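Local coordinates for protein ectonucleoside triphosphate diphosphohydrolase 4 (Homo sapiens, PDB 6WG5) that belongs to the GDA1/CD39 family, membrane-associated or secreted enzymes built on the two-lobed fold of the actin-like ATPase superfamily, at residues L223-I232 with W448-F459; R136-L147 with A167-E175. All blocks are in the same frame, centred on the assembly; numbering follows the deposited sequence.

Contact 1 (L223-I232 with W448-F459); sequences LDMGGVSTQI and WMFEVFHRGFSF
Leu223, Met225, Thr230 and Ile232 project from one face of a beta hairpin into the relief of helix residues Trp448, Val452 and Phe453 and of the loop rings Phe457 and Phe459. The axes of strand 223-225 and helix 448-456 come no closer than 11.1 Å, and large side chains fill the interval.

At the turn end, the bump is the thioether of Met225. Its chain runs straight and then bends at the last torsion (chi3 -69°), which brings Met225 CE against the fork of Val452, 3.8 Å from Val452 CB and about equally close to both methyls. Met225 SD meanwhile lies 3.6 Å from Trp448 CD1, 73° off the normal of the five-membered ring, a Met-aromatic contact made at the edge. Val452 CG2 covers one face of the same indole, so the three side chains interlock. The rotation of the indole is further fixed by Trp448 NE1, which bonds to Phe281 O; Thr230 OG1 reaches that same carbonyl, which ties hairpin and helix to one outside acceptor.

At the other end, Phe457 is the wedge. Ile232 CD1 sits 3.9 Å from the centroid of the Phe457 ring and only 8° off the normal, a CH-pi contact over the face. Thr230 CG2 meets the rim, 4.1 Å from Phe457 CZ. Leu223 splits its two methyls between neighbouring rings: Leu223 CD2 approaches Phe457 CE2 at 3.5 Å, while Leu223 CD1 meets the edge of Phe453, 3.6 Å from Phe453 CE1.

All ten touching residues are buried and mostly apolar groups make the close approaches, as expected where a helix covers one face of the mixed sheet in an actin-like lobe; the DxGG-type hairpin turn probably corresponds to the second phosphate-loop motif of actin-like folds.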
loop_
_atom_site.group_PDB
_atom_site.type_symbol
_atom_site.label_atom_id
_atom_site.label_comp_id
_atom_site.label_asym_id
_atom_site.label_seq_id
_atom_site.Cartn_x
_atom_site.Cartn_y
_atom_site.Cartn_z
ATOM N N LEU A 223 -0.528 -4.796 5.104
ATOM C CA LEU A 223 0.838 -4.552 5.540
ATOM C C LEU A 223 1.717 -4.474 4.301
ATOM O O LEU A 223 1.655 -5.357 3.439
ATOM C CB LEU A 223 1.327 -5.667 6.466
ATOM C CG LEU A 223 0.873 -5.601 7.918
ATOM C CD1 LEU A 223 0.806 -6.993 8.513
ATOM C CD2 LEU A 223 1.832 -4.732 8.710
ATOM N N ASP A 224 2.522 -3.419 4.206
ATOM C CA ASP A 224 3.374 -3.218 3.040
ATOM C C ASP A 224 4.745 -2.760 3.508
ATOM O O ASP A 224 4.874 -1.683 4.096
ATOM C CB ASP A 224 2.763 -2.194 2.080
ATOM C CG ASP A 224 3.304 -2.323 0.669
ATOM O OD1 ASP A 224 4.425 -2.845 0.506
ATOM O OD2 ASP A 224 2.607 -1.902 -0.278
ATOM N N MET A 225 5.759 -3.576 3.253
ATOM C CA MET A 225 7.141 -3.243 3.573
ATOM C C MET A 225 7.893 -3.064 2.262
ATOM O O MET A 225 8.177 -4.043 1.562
ATOM C CB MET A 225 7.786 -4.327 4.437
ATOM C CG MET A 225 9.245 -4.050 4.779
ATOM S SD MET A 225 9.970 -5.297 5.857
ATOM C CE MET A 225 9.104 -4.981 7.390
ATOM N N GLY A 226 8.200 -1.819 1.928
ATOM C CA GLY A 226 8.969 -1.500 0.745
ATOM C C GLY A 226 10.452 -1.537 1.026
ATOM O O GLY A 226 10.911 -2.090 2.029
ATOM N N GLY A 227 11.216 -0.934 0.115
ATOM C CA GLY A 227 12.650 -0.828 0.328
ATOM C C GLY A 227 13.001 0.212 1.373
ATOM O O GLY A 227 13.935 0.025 2.159
ATOM N N VAL A 228 12.256 1.314 1.408
ATOM C CA VAL A 228 12.541 2.425 2.301
ATOM C C VAL A 228 11.555 2.487 3.460
ATOM O O VAL A 228 11.945 2.799 4.588
ATOM C CB VAL A 228 12.553 3.759 1.520
ATOM C CG1 VAL A 228 12.618 4.953 2.469
ATOM C CG2 VAL A 228 13.729 3.795 0.560
ATOM N N SER A 229 10.280 2.198 3.209
ATOM C CA SER A 229 9.230 2.441 4.187
ATOM C C SER A 229 8.419 1.180 4.439
ATOM O O SER A 229 8.337 0.286 3.592
ATOM C CB SER A 229 8.290 3.558 3.723
ATOM O OG SER A 229 9.007 4.758 3.485
ATOM N N THR A 230 7.822 1.125 5.627
ATOM C CA THR A 230 6.838 0.115 5.981
ATOM C C THR A 230 5.520 0.820 6.265
ATOM O O THR A 230 5.490 1.807 7.009
ATOM C CB THR A 230 7.288 -0.697 7.200
ATOM O OG1 THR A 230 8.486 -1.416 6.880
ATOM C CG2 THR A 230 6.206 -1.686 7.627
ATOM N N GLN A 231 4.443 0.324 5.669
ATOM C CA GLN A 231 3.124 0.919 5.815
ATOM C C GLN A 231 2.153 -0.116 6.361
ATOM O O GLN A 231 2.243 -1.304 6.031
ATOM C CB GLN A 231 2.606 1.463 4.477
ATOM C CG GLN A 231 1.372 2.349 4.616
ATOM C CD GLN A 231 0.724 2.673 3.282
ATOM O OE1 GLN A 231 0.292 1.779 2.552
ATOM N NE2 GLN A 231 0.654 3.960 2.958
ATOM N N ILE A 232 1.226 0.343 7.197
ATOM C CA ILE A 232 0.200 -0.510 7.785
ATOM C C ILE A 232 -1.116 0.252 7.769
ATOM O O ILE A 232 -1.163 1.439 8.111
ATOM C CB ILE A 232 0.572 -0.940 9.220
ATOM C CG1 ILE A 232 -0.536 -1.805 9.821
ATOM C CG2 ILE A 232 0.826 0.277 10.094
ATOM C CD1 ILE A 232 -0.157 -2.469 11.134
ATOM N N TRP A 448 14.150 -9.048 9.857
ATOM C CA TRP A 448 13.505 -7.751 10.017
ATOM C C TRP A 448 12.000 -7.871 9.814
ATOM O O TRP A 448 11.209 -7.337 10.600
ATOM C CB TRP A 448 14.115 -6.752 9.033
ATOM C CG TRP A 448 13.520 -5.383 9.104
ATOM C CD1 TRP A 448 12.715 -4.792 8.174
ATOM C CD2 TRP A 448 13.686 -4.427 10.158
ATOM N NE1 TRP A 448 12.373 -3.523 8.582
ATOM C CE2 TRP A 448 12.954 -3.277 9.797
ATOM C CE3 TRP A 448 14.383 -4.432 11.369
ATOM C CZ2 TRP A 448 12.893 -2.147 10.606
ATOM C CZ3 TRP A 448 14.326 -3.305 12.170
ATOM C CH2 TRP A 448 13.585 -2.178 11.786
ATOM N N MET A 449 11.586 -8.583 8.765
ATOM C CA MET A 449 10.166 -8.834 8.545
ATOM C C MET A 449 9.533 -9.479 9.771
ATOM O O MET A 449 8.461 -9.067 10.226
ATOM C CB MET A 449 9.986 -9.730 7.317
ATOM C CG MET A 449 8.582 -9.735 6.739
ATOM S SD MET A 449 8.045 -11.380 6.214
ATOM C CE MET A 449 7.499 -12.058 7.777
ATOM N N PHE A 450 10.197 -10.497 10.323
ATOM C CA PHE A 450 9.637 -11.231 11.452
ATOM C C PHE A 450 9.476 -10.336 12.674
ATOM O O PHE A 450 8.466 -10.414 13.382
ATOM C CB PHE A 450 10.530 -12.428 11.777
ATOM C CG PHE A 450 10.001 -13.299 12.880
ATOM C CD1 PHE A 450 9.177 -14.372 12.598
ATOM C CD2 PHE A 450 10.332 -13.045 14.200
ATOM C CE1 PHE A 450 8.689 -15.175 13.611
ATOM C CE2 PHE A 450 9.847 -13.842 15.218
ATOM C CZ PHE A 450 9.026 -14.911 14.923
ATOM N N GLU A 451 10.466 -9.479 12.937
ATOM C CA GLU A 451 10.447 -8.657 14.142
ATOM C C GLU A 451 9.490 -7.479 14.009
ATOM O O GLU A 451 8.741 -7.181 14.945
ATOM C CB GLU A 451 11.858 -8.162 14.457
ATOM C CG GLU A 451 12.774 -9.239 15.007
ATOM C CD GLU A 451 12.321 -9.746 16.361
ATOM O OE1 GLU A 451 11.614 -9.000 17.067
ATOM O OE2 GLU A 451 12.662 -10.891 16.721
ATOM N N VAL A 452 9.516 -6.783 12.871
ATOM C CA VAL A 452 8.551 -5.713 12.629
ATOM C C VAL A 452 7.135 -6.226 12.845
ATOM O O VAL A 452 6.293 -5.549 13.448
ATOM C CB VAL A 452 8.736 -5.146 11.208
ATOM C CG1 VAL A 452 7.620 -4.165 10.854
ATOM C CG2 VAL A 452 10.088 -4.471 11.085
ATOM N N PHE A 453 6.857 -7.436 12.364
ATOM C CA PHE A 453 5.508 -7.986 12.437
ATOM C C PHE A 453 5.137 -8.356 13.868
ATOM O O PHE A 453 4.116 -7.898 14.394
ATOM C CB PHE A 453 5.410 -9.202 11.513
ATOM C CG PHE A 453 4.032 -9.796 11.412
ATOM C CD1 PHE A 453 2.980 -9.062 10.888
ATOM C CD2 PHE A 453 3.798 -11.100 11.812
ATOM C CE1 PHE A 453 1.714 -9.612 10.786
ATOM C CE2 PHE A 453 2.536 -11.658 11.711
ATOM C CZ PHE A 453 1.494 -10.912 11.196
ATOM N N HIS A 454 5.961 -9.175 14.523
ATOM C CA HIS A 454 5.577 -9.782 15.792
ATOM C C HIS A 454 5.916 -8.937 17.012
ATOM O O HIS A 454 5.322 -9.157 18.072
ATOM C CB HIS A 454 6.237 -11.153 15.941
ATOM C CG HIS A 454 5.645 -12.202 15.052
ATOM N ND1 HIS A 454 4.347 -12.643 15.187
ATOM C CD2 HIS A 454 6.172 -12.895 14.016
ATOM C CE1 HIS A 454 4.098 -13.559 14.270
ATOM N NE2 HIS A 454 5.191 -13.732 13.548
ATOM N N ARG A 455 6.850 -7.994 16.906
ATOM C CA ARG A 455 7.192 -7.159 18.052
ATOM C C ARG A 455 7.098 -5.679 17.710
ATOM O O ARG A 455 6.875 -4.848 18.595
ATOM C CB ARG A 455 8.589 -7.505 18.573
ATOM C CG ARG A 455 8.558 -8.566 19.665
ATOM C CD ARG A 455 9.849 -8.634 20.465
ATOM N NE ARG A 455 10.932 -9.273 19.725
ATOM C CZ ARG A 455 12.019 -9.792 20.290
ATOM N NH1 ARG A 455 12.169 -9.759 21.608
ATOM N NH2 ARG A 455 12.956 -10.353 19.538
ATOM N N GLY A 456 7.262 -5.335 16.438
ATOM C CA GLY A 456 6.988 -3.983 16.008
ATOM C C GLY A 456 5.509 -3.682 16.128
ATOM O O GLY A 456 5.109 -2.758 16.843
ATOM N N PHE A 457 4.687 -4.478 15.440
ATOM C CA PHE A 457 3.241 -4.322 15.461
ATOM C C PHE A 457 2.554 -5.259 16.447
ATOM O O PHE A 457 1.338 -5.146 16.636
ATOM C CB PHE A 457 2.669 -4.553 14.056
ATOM C CG PHE A 457 3.159 -3.566 13.029
ATOM C CD1 PHE A 457 3.150 -2.208 13.292
ATOM C CD2 PHE A 457 3.634 -4.001 11.803
ATOM C CE1 PHE A 457 3.597 -1.301 12.349
ATOM C CE2 PHE A 457 4.087 -3.099 10.858
ATOM C CZ PHE A 457 4.068 -1.748 11.132
ATOM N N SER A 458 3.295 -6.180 17.065
ATOM C CA SER A 458 2.805 -6.999 18.172
ATOM C C SER A 458 1.791 -8.047 17.725
ATOM O O SER A 458 0.874 -8.387 18.477
ATOM C CB SER A 458 2.202 -6.129 19.282
ATOM O OG SER A 458 3.165 -5.229 19.804
ATOM N N PHE A 459 1.940 -8.578 16.517
ATOM C CA PHE A 459 1.085 -9.679 16.094
ATOM C C PHE A 459 1.478 -10.951 16.846
ATOM O O PHE A 459 2.669 -11.250 16.975
ATOM C CB PHE A 459 1.197 -9.911 14.587
ATOM C CG PHE A 459 0.361 -8.971 13.760
ATOM C CD1 PHE A 459 -0.879 -9.362 13.287
ATOM C CD2 PHE A 459 0.818 -7.700 13.454
ATOM C CE1 PHE A 459 -1.652 -8.505 12.525
ATOM C CE2 PHE A 459 0.051 -6.837 12.693
ATOM C CZ PHE A 459 -1.186 -7.241 12.226
#

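Contact 2 (R136-L147 with A167-E175); sequences RILPESQQKAIL and AEVISGKQE
The capped start of helix 172-186 receives the side chain of Arg136. Arg136 NE donates to Ile170 O at 3.0 Å with an N-H...O angle of 145°, in the carbonyl plane, and NH2 adds a weak bond to the same oxygen. The guanidinium lays one face against the start of the helix, with Gly172 N 3.4 Å from its plane and over its centre. At the edge, Arg136 NH2 forms a salt bridge with Glu175 OE1 at 3.3 Å; this bond is fairly straight (164°) and arrives on the anti side, tilted out of the carboxylate plane. A cation set against a helix N-terminus would probably be disfavoured alone, and these two acceptors may offset that.

Strand 167-169 runs parallel to strand 127-131 in one sheet, with helix 140-157 on the connection between them, making a beta-alpha-beta crossover. Leu147 CD2 accordingly packs on the returning strand, 4.2 Å from Val169 CG2. Gln143 crosses Val169 at about a right angle, its OE1 3.8 Å from Val169 CG2, while its NE2 is held by Leu138 O. Ser171 and Gln174 close a capping box: Ser171 N donates to Gln174 OE1 at 3.1 Å, and Gln174 N returns a bond to Ser171 OG at 3.3 Å.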
loop_
_atom_site.group_PDB
_atom_site.type_symbol
_atom_site.label_atom_id
_atom_site.label_comp_id
_atom_site.label_asym_id
_atom_site.label_seq_id
_atom_site.Cartn_x
_atom_site.Cartn_y
_atom_site.Cartn_z
ATOM N N ARG A 136 5.153 15.946 -2.871
ATOM C CA ARG A 136 5.007 16.247 -1.451
ATOM C C ARG A 136 6.221 16.992 -0.911
ATOM O O ARG A 136 6.084 17.868 -0.048
ATOM C CB ARG A 136 4.786 14.954 -0.667
ATOM C CG ARG A 136 3.454 14.874 0.055
ATOM C CD ARG A 136 3.263 13.492 0.652
ATOM N NE ARG A 136 2.393 12.653 -0.170
ATOM C CZ ARG A 136 2.493 11.331 -0.271
ATOM N NH1 ARG A 136 3.444 10.671 0.380
ATOM N NH2 ARG A 136 1.644 10.663 -1.041
ATOM N N ILE A 137 7.419 16.660 -1.404
ATOM C CA ILE A 137 8.646 17.263 -0.888
ATOM C C ILE A 137 9.043 18.526 -1.639
ATOM O O ILE A 137 10.074 19.129 -1.310
ATOM C CB ILE A 137 9.825 16.265 -0.912
ATOM C CG1 ILE A 137 9.922 15.559 -2.267
ATOM C CG2 ILE A 137 9.682 15.260 0.228
ATOM C CD1 ILE A 137 11.164 14.702 -2.429
ATOM N N LEU A 138 8.266 18.951 -2.632
ATOM C CA LEU A 138 8.519 20.236 -3.258
ATOM C C LEU A 138 8.055 21.366 -2.344
ATOM O O LEU A 138 7.186 21.169 -1.491
ATOM C CB LEU A 138 7.798 20.337 -4.598
ATOM C CG LEU A 138 8.274 19.484 -5.779
ATOM C CD1 LEU A 138 7.671 20.023 -7.071
ATOM C CD2 LEU A 138 9.793 19.438 -5.879
ATOM N N PRO A 139 8.622 22.560 -2.498
ATOM C CA PRO A 139 8.092 23.710 -1.760
ATOM C C PRO A 139 6.636 23.952 -2.133
ATOM O O PRO A 139 6.258 23.879 -3.305
ATOM C CB PRO A 139 8.996 24.868 -2.199
ATOM C CG PRO A 139 10.239 24.214 -2.709
ATOM C CD PRO A 139 9.791 22.925 -3.315
ATOM N N GLU A 140 5.816 24.232 -1.117
ATOM C CA GLU A 140 4.385 24.396 -1.349
ATOM C C GLU A 140 4.104 25.393 -2.465
ATOM O O GLU A 140 3.139 25.226 -3.219
ATOM C CB GLU A 140 3.692 24.843 -0.060
ATOM C CG GLU A 140 2.181 24.649 -0.085
ATOM C CD GLU A 140 1.408 25.878 0.365
ATOM O OE1 GLU A 140 1.963 26.997 0.316
ATOM O OE2 GLU A 140 0.235 25.722 0.768
ATOM N N SER A 141 4.934 26.432 -2.586
ATOM C CA SER A 141 4.737 27.422 -3.641
ATOM C C SER A 141 4.803 26.779 -5.020
ATOM O O SER A 141 4.041 27.147 -5.923
ATOM C CB SER A 141 5.788 28.524 -3.519
ATOM O OG SER A 141 5.845 29.028 -2.197
ATOM N N GLN A 142 5.707 25.814 -5.202
ATOM C CA GLN A 142 5.881 25.182 -6.504
ATOM C C GLN A 142 4.837 24.102 -6.758
ATOM O O GLN A 142 4.488 23.848 -7.917
ATOM C CB GLN A 142 7.291 24.600 -6.606
ATOM C CG GLN A 142 8.381 25.633 -6.361
ATOM C CD GLN A 142 9.753 25.015 -6.207
ATOM O OE1 GLN A 142 9.950 23.833 -6.484
ATOM N NE2 GLN A 142 10.713 25.814 -5.755
ATOM N N GLN A 143 4.331 23.459 -5.703
ATOM C CA GLN A 143 3.204 22.545 -5.866
ATOM C C GLN A 143 2.020 23.262 -6.499
ATOM O O GLN A 143 1.449 22.792 -7.489
ATOM C CB GLN A 143 2.804 21.952 -4.514
ATOM C CG GLN A 143 3.768 20.922 -3.956
ATOM C CD GLN A 143 3.321 20.385 -2.610
ATOM O OE1 GLN A 143 2.134 20.150 -2.385
ATOM N NE2 GLN A 143 4.273 20.193 -1.704
ATOM N N LYS A 144 1.641 24.413 -5.939
ATOM C CA LYS A 144 0.493 25.150 -6.453
ATOM C C LYS A 144 0.713 25.598 -7.892
ATOM O O LYS A 144 -0.240 25.652 -8.678
ATOM C CB LYS A 144 0.209 26.355 -5.557
ATOM C CG LYS A 144 -1.102 27.063 -5.858
ATOM C CD LYS A 144 -1.274 28.300 -4.991
ATOM C CE LYS A 144 -2.571 29.027 -5.309
ATOM N NZ LYS A 144 -2.347 30.477 -5.564
ATOM N N ALA A 145 1.956 25.923 -8.255
ATOM C CA ALA A 145 2.240 26.344 -9.623
ATOM C C ALA A 145 1.895 25.245 -10.620
ATOM O O ALA A 145 1.321 25.515 -11.681
ATOM C CB ALA A 145 3.710 26.740 -9.754
ATOM N N ILE A 146 2.235 23.997 -10.294
ATOM C CA ILE A 146 2.001 22.890 -11.214
ATOM C C ILE A 146 0.508 22.617 -11.353
ATOM O O ILE A 146 -0.013 22.479 -12.467
ATOM C CB ILE A 146 2.769 21.641 -10.743
ATOM C CG1 ILE A 146 4.273 21.855 -10.944
ATOM C CG2 ILE A 146 2.293 20.390 -11.482
ATOM C CD1 ILE A 146 5.145 20.807 -10.289
ATOM N N LEU A 147 -0.203 22.522 -10.226
ATOM C CA LEU A 147 -1.639 22.266 -10.278
ATOM C C LEU A 147 -2.349 23.307 -11.132
ATOM O O LEU A 147 -3.243 22.973 -11.919
ATOM C CB LEU A 147 -2.232 22.257 -8.868
ATOM C CG LEU A 147 -1.547 21.404 -7.798
ATOM C CD1 LEU A 147 -2.186 21.671 -6.444
ATOM C CD2 LEU A 147 -1.613 19.927 -8.143
ATOM N N ALA A 167 -7.497 18.238 -9.296
ATOM C CA ALA A 167 -6.040 18.178 -9.286
ATOM C C ALA A 167 -5.565 18.470 -7.870
ATOM O O ALA A 167 -5.878 19.528 -7.314
ATOM C CB ALA A 167 -5.440 19.172 -10.278
ATOM N N GLU A 168 -4.811 17.540 -7.291
ATOM C CA GLU A 168 -4.491 17.619 -5.875
ATOM C C GLU A 168 -3.256 16.782 -5.579
ATOM O O GLU A 168 -3.000 15.769 -6.237
ATOM C CB GLU A 168 -5.680 17.142 -5.030
ATOM C CG GLU A 168 -5.402 16.986 -3.541
ATOM C CD GLU A 168 -6.563 16.352 -2.802
ATOM O OE1 GLU A 168 -6.566 16.386 -1.552
ATOM O OE2 GLU A 168 -7.470 15.813 -3.474
ATOM N N VAL A 169 -2.496 17.223 -4.582
ATOM C CA VAL A 169 -1.398 16.449 -4.013
ATOM C C VAL A 169 -1.943 15.759 -2.771
ATOM O O VAL A 169 -2.207 16.409 -1.753
ATOM C CB VAL A 169 -0.193 17.336 -3.673
ATOM C CG1 VAL A 169 0.924 16.507 -3.047
ATOM C CG2 VAL A 169 0.303 18.058 -4.914
ATOM N N ILE A 170 -2.109 14.442 -2.845
ATOM C CA ILE A 170 -2.684 13.687 -1.737
ATOM C C ILE A 170 -1.592 13.350 -0.731
ATOM O O ILE A 170 -0.418 13.186 -1.081
ATOM C CB ILE A 170 -3.394 12.418 -2.249
ATOM C CG1 ILE A 170 -2.395 11.465 -2.916
ATOM C CG2 ILE A 170 -4.508 12.797 -3.222
ATOM C CD1 ILE A 170 -2.976 10.100 -3.241
ATOM N N SER A 171 -1.984 13.250 0.535
ATOM C CA SER A 171 -1.063 12.875 1.594
ATOM C C SER A 171 -0.842 11.365 1.599
ATOM O O SER A 171 -1.607 10.595 1.011
ATOM C CB SER A 171 -1.597 13.324 2.954
ATOM O OG SER A 171 -2.855 12.728 3.229
ATOM N N GLY A 172 0.228 10.944 2.276
ATOM C CA GLY A 172 0.479 9.522 2.432
ATOM C C GLY A 172 -0.646 8.810 3.156
ATOM O O GLY A 172 -0.938 7.646 2.869
ATOM N N LYS A 173 -1.292 9.497 4.101
ATOM C CA LYS A 173 -2.455 8.932 4.776
ATOM C C LYS A 173 -3.574 8.653 3.780
ATOM O O LYS A 173 -4.195 7.584 3.808
ATOM C CB LYS A 173 -2.929 9.889 5.870
ATOM C CG LYS A 173 -4.039 9.355 6.760
ATOM C CD LYS A 173 -4.927 10.493 7.230
ATOM C CE LYS A 173 -5.536 10.228 8.593
ATOM N NZ LYS A 173 -6.278 11.427 9.081
ATOM N N GLN A 174 -3.846 9.606 2.884
ATOM C CA GLN A 174 -4.872 9.393 1.867
ATOM C C GLN A 174 -4.496 8.242 0.942
ATOM O O GLN A 174 -5.356 7.450 0.540
ATOM C CB GLN A 174 -5.090 10.669 1.054
ATOM C CG GLN A 174 -5.666 11.830 1.839
ATOM C CD GLN A 174 -5.857 13.066 0.981
ATOM O OE1 GLN A 174 -4.955 13.897 0.854
ATOM N NE2 GLN A 174 -7.034 13.189 0.378
ATOM N N GLU A 175 -3.215 8.140 0.583
ATOM C CA GLU A 175 -2.781 7.045 -0.275
ATOM C C GLU A 175 -3.023 5.701 0.400
ATOM O O GLU A 175 -3.455 4.740 -0.246
ATOM C CB GLU A 175 -1.306 7.214 -0.631
ATOM C CG GLU A 175 -0.874 6.436 -1.860
ATOM C CD GLU A 175 0.619 6.531 -2.117
ATOM O OE1 GLU A 175 1.271 7.424 -1.532
ATOM O OE2 GLU A 175 1.140 5.711 -2.902
#

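Overall arrangement
Contact 2 closes before contact 1 opens, so the two lie in series along the chain, with centres about 27 Å apart. Each involves a different mixed sheet: contact 2 uses the one containing strand 167-169, contact 1 the one containing strands 221-225 and 229-235. Contact 1 is the more central, its centre about 13 Å from that of the chain against about 19 Å. They nevertheless meet in loose packing, Gln231 NE2 lying 4.0 Å from Gly172 O, which brings the far side of the hairpin next to the helix start that receives Arg136. About 8 Å from the Trp448 side chain lies a NAG sugar, part of a glycan attached to the protein and no mark of a binding pocket.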